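Long-range contact in C2 toxin component I (Clostridium botulinum, PDB 2J3X), which is the enzymatic component of a binary toxin and probably transfers ADP-ribose from NAD to actin in the target cell: residues P2-P14 with N92-F104. The protein carries 2 engineered substitutions. Sequence-based numbering, arbitrary orientation.
Sequences PIIKEPIDFINKP and NTLDRDAIGYVNF. With SO4 (sulfate ion), chain T; SO4 (sulfate ion), chain P.
The guanidinium of Arg96 has Ile8 CG1 over one face, 3.7 Å above its plane and displaced toward the border of the group, while Glu6 O and an oxygen of the chain T sulfate lie at its edge. Arg96 NE (2.8 Å) and NH2 (3.0 Å) both donate to Glu6 O from within the guanidinium plane. NE meets this oxygen nearly along the C=O axis, whereas NH2 comes from above the carbonyl plane. A bend in the arginine chain at chi3 (73°) turns the group across Ile8, and Arg96 NH1 reaches O3 of the chain T sulfate at 3.0 Å; the ion, probably from the crystallisation liquor, may temper the arginine charge. At the other flat group, Ile11 CD1 approaches the Tyr101 ring obliquely, 3.8 Å from Tyr101 CZ, and the Tyr101 hydroxyl is hydrogen-bonded to Asp153. Between these ends, Ile8 forms a single parallel beta bridge with Ala98: Ile8 N donates to Asp97 O (2.8 Å) and Ile99 N to Ile8 O (2.9 Å). The N-terminal segment preceding helix 15-30 thus runs briefly beside strand 98-102 of the ADP-ribosyltransferase sheet, on the edge opposite the one paired with strand 162-168. The Pro7 ring runs alongside the Ile99 side chain, its CG against Ile99 CD1. Ile8 CD1 packs 3.8 Å from Leu94 CD2, and Trp21 of helix 15-30 also touches Ile8. Beyond the bridge, one water accepts from Phe10 N and donates to Ile99 O.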
# COMPACT_ATOMS: atom_id res chain seq x y z
N PRO A 2 22.60 -5.89 -33.72
CA PRO A 2 23.56 -4.79 -33.92
C PRO A 2 24.68 -4.78 -32.88
O PRO A 2 25.80 -5.17 -33.18
CB PRO A 2 24.14 -5.08 -35.31
CG PRO A 2 23.61 -6.43 -35.70
CD PRO A 2 22.32 -6.58 -34.98
N ILE A 3 24.38 -4.34 -31.67
CA ILE A 3 25.42 -4.16 -30.65
C ILE A 3 24.79 -4.34 -29.28
O ILE A 3 23.71 -3.83 -29.04
CB ILE A 3 26.01 -2.75 -30.71
CG1 ILE A 3 27.06 -2.56 -29.61
CG2 ILE A 3 24.89 -1.72 -30.58
CD1 ILE A 3 27.92 -1.27 -29.75
N ILE A 4 25.46 -5.08 -28.41
CA ILE A 4 24.83 -5.58 -27.19
C ILE A 4 24.45 -4.40 -26.30
O ILE A 4 25.27 -3.53 -26.07
CB ILE A 4 25.81 -6.52 -26.43
CG1 ILE A 4 25.94 -7.86 -27.15
CG2 ILE A 4 25.38 -6.71 -24.98
CD1 ILE A 4 27.21 -8.62 -26.83
N LYS A 5 23.21 -4.40 -25.79
CA LYS A 5 22.72 -3.32 -24.89
C LYS A 5 22.76 -3.69 -23.39
O LYS A 5 22.05 -4.56 -22.91
CB LYS A 5 21.32 -2.81 -25.30
CG LYS A 5 20.19 -3.84 -25.12
CD LYS A 5 20.49 -5.12 -25.91
CE LYS A 5 20.20 -6.39 -25.10
NZ LYS A 5 21.14 -7.47 -25.55
N GLU A 6 23.65 -3.08 -22.65
CA GLU A 6 23.74 -3.45 -21.26
C GLU A 6 22.81 -2.54 -20.44
O GLU A 6 22.45 -1.47 -20.88
CB GLU A 6 25.19 -3.45 -20.75
CG GLU A 6 26.13 -4.46 -21.45
CD GLU A 6 26.24 -5.79 -20.73
OE1 GLU A 6 26.66 -6.80 -21.36
OE2 GLU A 6 25.91 -5.83 -19.54
N PRO A 7 22.41 -2.99 -19.27
CA PRO A 7 21.55 -2.15 -18.41
C PRO A 7 22.30 -0.92 -17.87
O PRO A 7 23.57 -0.89 -17.87
CB PRO A 7 21.17 -3.10 -17.26
CG PRO A 7 22.21 -4.20 -17.26
CD PRO A 7 22.72 -4.31 -18.69
N ILE A 8 21.54 0.12 -17.48
CA ILE A 8 22.10 1.24 -16.74
C ILE A 8 22.59 0.63 -15.43
O ILE A 8 21.81 -0.02 -14.69
CB ILE A 8 21.04 2.31 -16.52
CG1 ILE A 8 20.59 2.87 -17.88
CG2 ILE A 8 21.53 3.41 -15.50
CD1 ILE A 8 19.19 3.52 -17.85
N ASP A 9 23.89 0.74 -15.14
CA ASP A 9 24.37 0.16 -13.87
C ASP A 9 25.64 0.88 -13.50
O ASP A 9 26.71 0.61 -14.07
CB ASP A 9 24.59 -1.36 -14.00
CG ASP A 9 25.00 -2.01 -12.70
OD1 ASP A 9 25.36 -1.31 -11.73
OD2 ASP A 9 24.99 -3.27 -12.63
N PHE A 10 25.51 1.82 -12.57
CA PHE A 10 26.64 2.63 -12.08
C PHE A 10 27.23 2.08 -10.80
O PHE A 10 28.11 2.70 -10.21
CB PHE A 10 26.23 4.10 -11.95
CG PHE A 10 26.13 4.77 -13.27
CD1 PHE A 10 27.31 5.12 -13.96
CD2 PHE A 10 24.89 5.03 -13.88
CE1 PHE A 10 27.26 5.70 -15.24
CE2 PHE A 10 24.85 5.63 -15.19
CZ PHE A 10 26.03 5.96 -15.82
N ILE A 11 26.81 0.88 -10.38
CA ILE A 11 27.36 0.37 -9.13
C ILE A 11 28.82 0.00 -9.34
O ILE A 11 29.15 -0.69 -10.31
CB ILE A 11 26.58 -0.86 -8.60
CG1 ILE A 11 25.14 -0.40 -8.27
CG2 ILE A 11 27.31 -1.48 -7.37
CD1 ILE A 11 24.15 -1.61 -8.08
N ASN A 12 29.68 0.54 -8.47
CA ASN A 12 31.12 0.29 -8.56
C ASN A 12 31.81 1.03 -9.70
O ASN A 12 32.94 0.74 -9.99
CB ASN A 12 31.47 -1.23 -8.57
CG ASN A 12 32.87 -1.50 -7.99
OD1 ASN A 12 33.26 -0.87 -6.99
ND2 ASN A 12 33.65 -2.40 -8.60
N LYS A 13 31.14 2.01 -10.31
CA LYS A 13 31.76 2.90 -11.30
C LYS A 13 32.07 4.25 -10.66
O LYS A 13 31.46 4.60 -9.64
CB LYS A 13 30.84 3.12 -12.51
CG LYS A 13 30.59 1.81 -13.29
CD LYS A 13 29.79 2.18 -14.54
CE LYS A 13 29.52 1.03 -15.53
NZ LYS A 13 28.35 1.29 -16.53
N PRO A 14 32.97 5.03 -11.27
CA PRO A 14 33.26 6.33 -10.66
C PRO A 14 32.00 7.21 -10.49
O PRO A 14 31.18 7.32 -11.42
CB PRO A 14 34.23 6.97 -11.65
CG PRO A 14 34.98 5.74 -12.25
CD PRO A 14 33.82 4.76 -12.46
N ASN A 92 8.71 10.25 -20.29
CA ASN A 92 10.08 9.79 -20.36
C ASN A 92 10.19 8.33 -20.03
O ASN A 92 9.87 7.94 -18.92
CB ASN A 92 10.89 10.64 -19.38
CG ASN A 92 12.34 10.75 -19.74
OD1 ASN A 92 12.68 11.09 -20.87
ND2 ASN A 92 13.22 10.57 -18.76
N THR A 93 10.59 7.48 -20.98
CA THR A 93 10.59 6.05 -20.74
C THR A 93 11.97 5.41 -20.95
O THR A 93 12.70 5.80 -21.89
CB THR A 93 9.60 5.33 -21.66
OG1 THR A 93 9.88 5.67 -23.03
CG2 THR A 93 8.16 5.78 -21.35
N LEU A 94 12.31 4.41 -20.12
CA LEU A 94 13.62 3.76 -20.20
C LEU A 94 13.85 3.06 -21.53
O LEU A 94 12.95 2.36 -22.01
CB LEU A 94 13.77 2.71 -19.10
CG LEU A 94 14.02 3.36 -17.71
CD1 LEU A 94 13.82 2.30 -16.64
CD2 LEU A 94 15.43 4.02 -17.63
N ASP A 95 15.04 3.21 -22.11
CA ASP A 95 15.35 2.43 -23.32
C ASP A 95 16.23 1.22 -23.00
O ASP A 95 16.50 0.37 -23.86
CB ASP A 95 15.94 3.32 -24.43
CG ASP A 95 17.28 3.94 -24.06
OD1 ASP A 95 17.73 3.82 -22.90
OD2 ASP A 95 17.90 4.57 -24.96
N ARG A 96 16.61 1.11 -21.72
CA ARG A 96 17.41 -0.02 -21.21
C ARG A 96 16.87 -0.32 -19.80
O ARG A 96 16.28 0.56 -19.18
CB ARG A 96 18.88 0.39 -21.06
CG ARG A 96 19.58 0.99 -22.27
CD ARG A 96 20.65 1.96 -21.81
NE ARG A 96 21.81 1.26 -21.26
CZ ARG A 96 22.96 1.83 -20.87
NH1 ARG A 96 23.15 3.16 -20.95
NH2 ARG A 96 23.93 1.05 -20.39
N ASP A 97 17.15 -1.52 -19.28
CA ASP A 97 16.85 -1.84 -17.87
C ASP A 97 17.76 -0.98 -17.00
O ASP A 97 18.78 -0.48 -17.47
CB ASP A 97 17.15 -3.28 -17.56
CG ASP A 97 16.17 -4.28 -18.18
OD1 ASP A 97 15.19 -3.91 -18.87
OD2 ASP A 97 16.39 -5.48 -17.90
N ALA A 98 17.43 -0.82 -15.70
CA ALA A 98 18.29 -0.01 -14.83
C ALA A 98 18.40 -0.79 -13.55
O ALA A 98 17.39 -1.30 -13.06
CB ALA A 98 17.66 1.37 -14.56
N ILE A 99 19.61 -0.88 -13.01
CA ILE A 99 19.83 -1.62 -11.77
C ILE A 99 20.20 -0.58 -10.70
O ILE A 99 21.02 0.31 -10.93
CB ILE A 99 20.99 -2.60 -11.96
CG1 ILE A 99 20.56 -3.68 -13.00
CG2 ILE A 99 21.40 -3.26 -10.62
CD1 ILE A 99 21.72 -4.45 -13.49
N GLY A 100 19.66 -0.74 -9.49
CA GLY A 100 20.06 0.18 -8.43
C GLY A 100 19.30 -0.17 -7.16
O GLY A 100 18.80 -1.28 -7.03
N TYR A 101 19.25 0.75 -6.22
CA TYR A 101 18.81 0.45 -4.86
C TYR A 101 17.54 1.24 -4.60
O TYR A 101 17.54 2.49 -4.71
CB TYR A 101 19.85 0.92 -3.87
CG TYR A 101 21.19 0.28 -4.04
CD1 TYR A 101 21.32 -1.12 -3.96
CD2 TYR A 101 22.34 1.06 -4.30
CE1 TYR A 101 22.61 -1.72 -4.08
CE2 TYR A 101 23.63 0.45 -4.46
CZ TYR A 101 23.74 -0.92 -4.35
OH TYR A 101 24.98 -1.56 -4.48
N VAL A 102 16.46 0.54 -4.26
CA VAL A 102 15.22 1.27 -4.00
C VAL A 102 15.12 1.77 -2.56
O VAL A 102 15.67 1.18 -1.64
CB VAL A 102 13.95 0.45 -4.40
CG1 VAL A 102 13.78 0.43 -5.92
CG2 VAL A 102 14.01 -0.99 -3.90
N ASN A 103 14.42 2.88 -2.36
CA ASN A 103 14.37 3.49 -1.02
C ASN A 103 13.34 2.80 -0.11
O ASN A 103 12.23 3.34 0.09
CB ASN A 103 14.19 4.99 -1.12
CG ASN A 103 12.94 5.43 -1.88
OD1 ASN A 103 12.43 4.78 -2.83
ND2 ASN A 103 12.46 6.61 -1.50
N PHE A 104 13.65 1.58 0.38
CA PHE A 104 12.84 0.91 1.44
C PHE A 104 13.68 0.81 2.69
O PHE A 104 14.81 0.27 2.62
CB PHE A 104 12.37 -0.50 1.09
CG PHE A 104 11.19 -0.54 0.21
CD1 PHE A 104 11.34 -0.39 -1.19
CD2 PHE A 104 9.94 -0.82 0.74
CE1 PHE A 104 10.22 -0.44 -2.02
CE2 PHE A 104 8.83 -0.82 -0.07
CZ PHE A 104 8.95 -0.65 -1.45
S SO4 T . 20.29 6.03 -21.69
O1 SO4 T . 20.60 7.19 -22.52
O2 SO4 T . 19.96 4.92 -22.60
O3 SO4 T . 21.47 5.67 -20.89
O4 SO4 T . 19.13 6.29 -20.84
S SO4 P . 11.81 10.48 0.88
O1 SO4 P . 12.60 11.32 -0.04
O2 SO4 P . 10.36 10.60 0.63
O3 SO4 P . 12.18 9.07 0.72
O4 SO4 P . 12.03 11.00 2.23
O HOH W 1 23.04 1.96 -11.42